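Local structure of endonuclease V (Streptomyces avermitilis, 3GOC) at residues A[95-100]-A[128-133]; A[146-151]-A[168-173]. The protein probably repairs deaminated bases in DNA as a magnesium-dependent endonuclease, cutting the strand at the second phosphodiester bond 3' to a deoxyinosine. One frame throughout, in Å; residues are numbered along the deposited sequence.

Both contacts belong to the single endonuclease V domain, a member of the RNase H clan built round one mixed beta sheet. Interaction 1 comes first along the chain and is complete before interaction 2 begins. It joins helices 94-102 and 126-134, which precede and follow the core strand 110-114, whose end supplies the magnesium ligand Asp114. Interaction 2 lies at the far edge of the sheet, where strand 149-150 and strand 168-174 flank strand 160-165. Their centres are 24 Å apart, on opposite sides of the chain's centre, and they do not touch. Interaction 1 lies near the metal site, the side chain of Val97 about 10 Å from a bound magnesium ion; interaction 2 lies away from it.

Interaction 1 (A[95-100]-A[128-133]); sequences PTVLAA and SHLGVL
Leu130 reaches across to helix 94-102 and sets its CD1 between two side chains, 3.7 Å from CD2 of Leu98 and 3.8 Å from CG1 of Val97. Its other branch also takes part, CD2 lying 4.0 Å from Val97 CG1, so that this one valine methyl meets both ends of the leucine fork. Leu98 and Leu130 run past each other in opposite directions. At the other branch of Leu98, CD1 comes to 4.2 Å from Leu133 CD1, a looser touch in which the two side chains cross at about a right angle. Everything that meets is a methyl group, and the contact is purely apolar.

Leu130 extends with CG opposite its backbone N (chi1 -179°), which carries its methyls to Val97 and Leu98 although its CB does not aim straight at them. The axes of 95-100 and 128-133 approach to 11.1 Å and cross at -54°, with Leu98 and Leu130 the nearest pair by CA; the space is spanned by the leucines and Val97.

Further out, Leu130 also rests on Leu101 and Leu133 on Ile94, extending the same seam along helix 94-102. Val97 touches Ala58 of strand 55-64. The two helices pack side by side: Thr96 and Ala100 lean on strands 55-64 and 70-79, while Ser128 OG bonds to Gly188 O of strand 183-189. Helix 126-134 is the connection of a beta-alpha-beta crossover between the neighbouring parallel strands 110-114 and 138-142 of this RNase H-like fold.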
loop_
_atom_site.group_PDB
_atom_site.type_symbol
_atom_site.label_atom_id
_atom_site.label_comp_id
_atom_site.label_asym_id
_atom_site.label_seq_id
_atom_site.Cartn_x
_atom_site.Cartn_y
_atom_site.Cartn_z
ATOM N N PRO A 95 -10.857 25.413 -10.548
ATOM C CA PRO A 95 -10.059 26.621 -10.303
ATOM C C PRO A 95 -9.643 26.790 -8.837
ATOM O O PRO A 95 -8.512 27.190 -8.530
ATOM C CB PRO A 95 -10.983 27.744 -10.768
ATOM C CG PRO A 95 -11.772 27.098 -11.864
ATOM C CD PRO A 95 -12.095 25.738 -11.278
ATOM N N THR A 96 -10.561 26.475 -7.932
ATOM C CA THR A 96 -10.295 26.618 -6.507
ATOM C C THR A 96 -9.355 25.529 -5.995
ATOM O O THR A 96 -8.538 25.777 -5.109
ATOM C CB THR A 96 -11.620 26.620 -5.710
ATOM O OG1 THR A 96 -12.466 27.661 -6.217
ATOM C CG2 THR A 96 -11.364 26.885 -4.236
ATOM N N VAL A 97 -9.472 24.328 -6.552
ATOM C CA VAL A 97 -8.600 23.221 -6.164
ATOM C C VAL A 97 -7.175 23.546 -6.614
ATOM O O VAL A 97 -6.210 23.322 -5.874
ATOM C CB VAL A 97 -9.056 21.890 -6.812
ATOM C CG1 VAL A 97 -8.035 20.789 -6.541
ATOM C CG2 VAL A 97 -10.411 21.487 -6.249
ATOM N N LEU A 98 -7.043 24.074 -7.829
ATOM C CA LEU A 98 -5.721 24.440 -8.339
ATOM C C LEU A 98 -5.108 25.506 -7.435
ATOM O O LEU A 98 -3.907 25.490 -7.176
ATOM C CB LEU A 98 -5.828 24.965 -9.778
ATOM C CG LEU A 98 -6.183 23.922 -10.845
ATOM C CD1 LEU A 98 -6.444 24.625 -12.167
ATOM C CD2 LEU A 98 -5.061 22.903 -10.986
ATOM N N ALA A 99 -5.941 26.419 -6.938
ATOM C CA ALA A 99 -5.467 27.488 -6.062
ATOM C C ALA A 99 -4.965 26.946 -4.724
ATOM O O ALA A 99 -3.956 27.417 -4.184
ATOM C CB ALA A 99 -6.579 28.509 -5.835
ATOM N N ALA A 100 -5.669 25.964 -4.174
ATOM C CA ALA A 100 -5.244 25.385 -2.904
ATOM C C ALA A 100 -3.908 24.677 -3.094
ATOM O O ALA A 100 -3.015 24.788 -2.252
ATOM C CB ALA A 100 -6.300 24.404 -2.379
ATOM N N SER A 128 -8.915 12.933 -13.166
ATOM C CA SER A 128 -8.246 12.975 -14.462
ATOM C C SER A 128 -8.078 14.410 -14.953
ATOM O O SER A 128 -7.045 14.771 -15.519
ATOM C CB SER A 128 -9.037 12.164 -15.490
ATOM O OG SER A 128 -9.020 10.789 -15.156
ATOM N N HIS A 129 -9.101 15.220 -14.718
ATOM C CA HIS A 129 -9.110 16.620 -15.116
ATOM C C HIS A 129 -8.003 17.363 -14.368
ATOM O O HIS A 129 -7.225 18.114 -14.964
ATOM C CB HIS A 129 -10.492 17.200 -14.798
ATOM C CG HIS A 129 -10.803 18.486 -15.500
ATOM N ND1 HIS A 129 -12.097 18.896 -15.745
ATOM C CD2 HIS A 129 -10.003 19.474 -15.966
ATOM C CE1 HIS A 129 -12.081 20.081 -16.331
ATOM N NE2 HIS A 129 -10.822 20.455 -16.476
ATOM N N LEU A 130 -7.915 17.131 -13.060
ATOM C CA LEU A 130 -6.896 17.783 -12.243
ATOM C C LEU A 130 -5.505 17.288 -12.642
ATOM O O LEU A 130 -4.545 18.061 -12.690
ATOM C CB LEU A 130 -7.150 17.490 -10.762
ATOM C CG LEU A 130 -6.195 18.124 -9.750
ATOM C CD1 LEU A 130 -6.356 19.644 -9.747
ATOM C CD2 LEU A 130 -6.494 17.556 -8.367
ATOM N N GLY A 131 -5.410 15.996 -12.934
ATOM C CA GLY A 131 -4.136 15.418 -13.330
ATOM C C GLY A 131 -3.563 16.048 -14.588
ATOM O O GLY A 131 -2.395 16.442 -14.636
ATOM N N VAL A 132 -4.386 16.150 -15.622
ATOM C CA VAL A 132 -3.931 16.733 -16.877
ATOM C C VAL A 132 -3.572 18.219 -16.759
ATOM O O VAL A 132 -2.617 18.682 -17.387
ATOM C CB VAL A 132 -4.984 16.530 -17.987
ATOM C CG1 VAL A 132 -4.603 17.327 -19.231
ATOM C CG2 VAL A 132 -5.073 15.044 -18.325
ATOM N N LEU A 133 -4.321 18.967 -15.953
ATOM C CA LEU A 133 -4.034 20.391 -15.793
ATOM C C LEU A 133 -2.759 20.653 -14.993
ATOM O O LEU A 133 -2.033 21.608 -15.272
ATOM C CB LEU A 133 -5.208 21.104 -15.119
ATOM C CG LEU A 133 -6.505 21.173 -15.930
ATOM C CD1 LEU A 133 -7.574 21.881 -15.113
ATOM C CD2 LEU A 133 -6.261 21.906 -17.242
#

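Interaction 2 (A[146-151]-A[168-173]); sequences FTFSYE and DEVGRA
Phe148 and Tyr150 each meet a residue of strand 168-174 at the edge of the mixed beta sheet, where the two segments are not direct neighbours: strand 160-165 runs between them. Because that strand intervenes, the side chains meet across it, and the contact is made without backbone pairing between its two segments.

The backbone bonds go instead to the middle strand. Ser149 pairs with Leu164 from one flank, while Val170, Gly171 and Ala173 bond to Leu163 and Ala161 from the other. Strand 168-174 carries a classic beta bulge there, Val170 and Gly171 both facing Leu163.

Of the apolar contacts, one is a CH-pi interaction. CG2 of Val170 sits over one face of the Phe148 ring, 4.2 Å from its centroid and 16° off the normal, shifted toward the rim on the CD2 and CE2 side. Leu163 and Ala165 of the middle strand also touch this phenylalanine, helping to bury it.

The second contact belongs to Tyr150, whose ring meets Phe184 of strand 183-189 edge-to-face and also touches Lys181. Its CG lies between the backbone N and carbonyl carbon (chi1 69°), which brings the ring beside Ala173. There the alanine CB approaches the ring obliquely, 3.6 Å from Tyr150 CD1 and 4.0 Å from Tyr150 CG.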
loop_
_atom_site.group_PDB
_atom_site.type_symbol
_atom_site.label_atom_id
_atom_site.label_comp_id
_atom_site.label_asym_id
_atom_site.label_seq_id
_atom_site.Cartn_x
_atom_site.Cartn_y
_atom_site.Cartn_z
ATOM N N PHE A 146 -21.362 5.217 -7.382
ATOM C CA PHE A 146 -22.071 6.022 -8.369
ATOM C C PHE A 146 -23.028 5.074 -9.093
ATOM O O PHE A 146 -23.753 4.314 -8.455
ATOM C CB PHE A 146 -21.087 6.640 -9.369
ATOM C CG PHE A 146 -21.704 7.680 -10.264
ATOM C CD1 PHE A 146 -21.384 7.729 -11.618
ATOM C CD2 PHE A 146 -22.600 8.616 -9.751
ATOM C CE1 PHE A 146 -21.952 8.694 -12.454
ATOM C CE2 PHE A 146 -23.173 9.586 -10.576
ATOM C CZ PHE A 146 -22.847 9.625 -11.929
ATOM N N THR A 147 -23.013 5.099 -10.421
ATOM C CA THR A 147 -23.887 4.233 -11.198
ATOM C C THR A 147 -23.143 3.018 -11.766
ATOM O O THR A 147 -23.676 2.285 -12.598
ATOM C CB THR A 147 -24.531 5.022 -12.355
ATOM O OG1 THR A 147 -25.486 4.196 -13.030
ATOM C CG2 THR A 147 -23.464 5.477 -13.337
ATOM N N PHE A 148 -21.916 2.800 -11.305
ATOM C CA PHE A 148 -21.114 1.681 -11.779
ATOM C C PHE A 148 -21.468 0.385 -11.051
ATOM O O PHE A 148 -22.024 0.410 -9.952
ATOM C CB PHE A 148 -19.626 2.000 -11.599
ATOM C CG PHE A 148 -19.219 3.314 -12.202
ATOM C CD1 PHE A 148 -18.721 4.341 -11.399
ATOM C CD2 PHE A 148 -19.367 3.540 -13.571
ATOM C CE1 PHE A 148 -18.377 5.573 -11.949
ATOM C CE2 PHE A 148 -19.026 4.767 -14.134
ATOM C CZ PHE A 148 -18.531 5.789 -13.324
ATOM N N SER A 149 -21.148 -0.746 -11.668
ATOM C CA SER A 149 -21.450 -2.036 -11.066
ATOM C C SER A 149 -20.179 -2.785 -10.703
ATOM O O SER A 149 -19.101 -2.496 -11.222
ATOM C CB SER A 149 -22.275 -2.886 -12.029
ATOM O OG SER A 149 -21.499 -3.264 -13.149
ATOM N N TYR A 150 -20.314 -3.754 -9.810
ATOM C CA TYR A 150 -19.172 -4.537 -9.384
ATOM C C TYR A 150 -19.609 -5.769 -8.616
ATOM O O TYR A 150 -20.665 -5.779 -7.980
ATOM C CB TYR A 150 -18.253 -3.683 -8.501
ATOM C CG TYR A 150 -18.851 -3.327 -7.152
ATOM C CD1 TYR A 150 -18.509 -4.046 -6.008
ATOM C CD2 TYR A 150 -19.757 -2.273 -7.024
ATOM C CE1 TYR A 150 -19.048 -3.720 -4.764
ATOM C CE2 TYR A 150 -20.309 -1.940 -5.784
ATOM C CZ TYR A 150 -19.946 -2.668 -4.660
ATOM O OH TYR A 150 -20.469 -2.341 -3.428
ATOM N N GLU A 151 -18.793 -6.810 -8.704
ATOM C CA GLU A 151 -19.034 -8.048 -7.978
ATOM C C GLU A 151 -18.378 -7.806 -6.625
ATOM O O GLU A 151 -17.358 -7.117 -6.549
ATOM C CB GLU A 151 -18.333 -9.224 -8.665
ATOM C CG GLU A 151 -18.823 -9.535 -10.070
ATOM C CD GLU A 151 -20.180 -10.213 -10.087
ATOM O OE1 GLU A 151 -20.664 -10.549 -11.191
ATOM O OE2 GLU A 151 -20.763 -10.412 -9.000
ATOM N N ASP A 168 -17.302 -2.150 -19.369
ATOM C CA ASP A 168 -15.924 -1.665 -19.351
ATOM C C ASP A 168 -15.393 -1.372 -17.954
ATOM O O ASP A 168 -16.040 -0.690 -17.159
ATOM C CB ASP A 168 -15.826 -0.393 -20.187
ATOM C CG ASP A 168 -16.230 -0.616 -21.624
ATOM O OD1 ASP A 168 -16.765 0.330 -22.240
ATOM O OD2 ASP A 168 -15.999 -1.736 -22.128
ATOM N N GLU A 169 -14.199 -1.872 -17.659
ATOM C CA GLU A 169 -13.607 -1.621 -16.354
ATOM C C GLU A 169 -13.129 -0.177 -16.302
ATOM O O GLU A 169 -12.382 0.268 -17.173
ATOM C CB GLU A 169 -12.425 -2.554 -16.099
ATOM C CG GLU A 169 -11.828 -2.374 -14.711
ATOM C CD GLU A 169 -10.668 -3.303 -14.442
ATOM O OE1 GLU A 169 -9.531 -2.972 -14.839
ATOM O OE2 GLU A 169 -10.899 -4.373 -13.837
ATOM N N VAL A 170 -13.571 0.552 -15.280
ATOM C CA VAL A 170 -13.183 1.946 -15.104
ATOM C C VAL A 170 -12.518 2.173 -13.747
ATOM O O VAL A 170 -12.198 3.305 -13.387
ATOM C CB VAL A 170 -14.401 2.897 -15.246
ATOM C CG1 VAL A 170 -14.924 2.851 -16.676
ATOM C CG2 VAL A 170 -15.503 2.500 -14.261
ATOM N N GLY A 171 -12.313 1.087 -13.009
ATOM C CA GLY A 171 -11.686 1.168 -11.706
ATOM C C GLY A 171 -11.855 -0.139 -10.957
ATOM O O GLY A 171 -12.130 -1.180 -11.558
ATOM N N ARG A 172 -11.689 -0.097 -9.640
ATOM C CA ARG A 172 -11.845 -1.303 -8.840
ATOM C C ARG A 172 -12.504 -1.042 -7.502
ATOM O O ARG A 172 -12.297 0.007 -6.894
ATOM C CB ARG A 172 -10.488 -1.955 -8.567
ATOM C CG ARG A 172 -9.834 -2.588 -9.768
ATOM C CD ARG A 172 -8.439 -3.064 -9.423
ATOM N NE ARG A 172 -7.723 -3.515 -10.610
ATOM C CZ ARG A 172 -6.411 -3.724 -10.652
ATOM N NH1 ARG A 172 -5.845 -4.133 -11.780
ATOM N NH2 ARG A 172 -5.669 -3.512 -9.572
ATOM N N ALA A 173 -13.312 -1.996 -7.054
ATOM C CA ALA A 173 -13.913 -1.897 -5.736
ATOM C C ALA A 173 -12.783 -2.513 -4.906
ATOM O O ALA A 173 -12.321 -3.619 -5.201
ATOM C CB ALA A 173 -15.169 -2.745 -5.652
#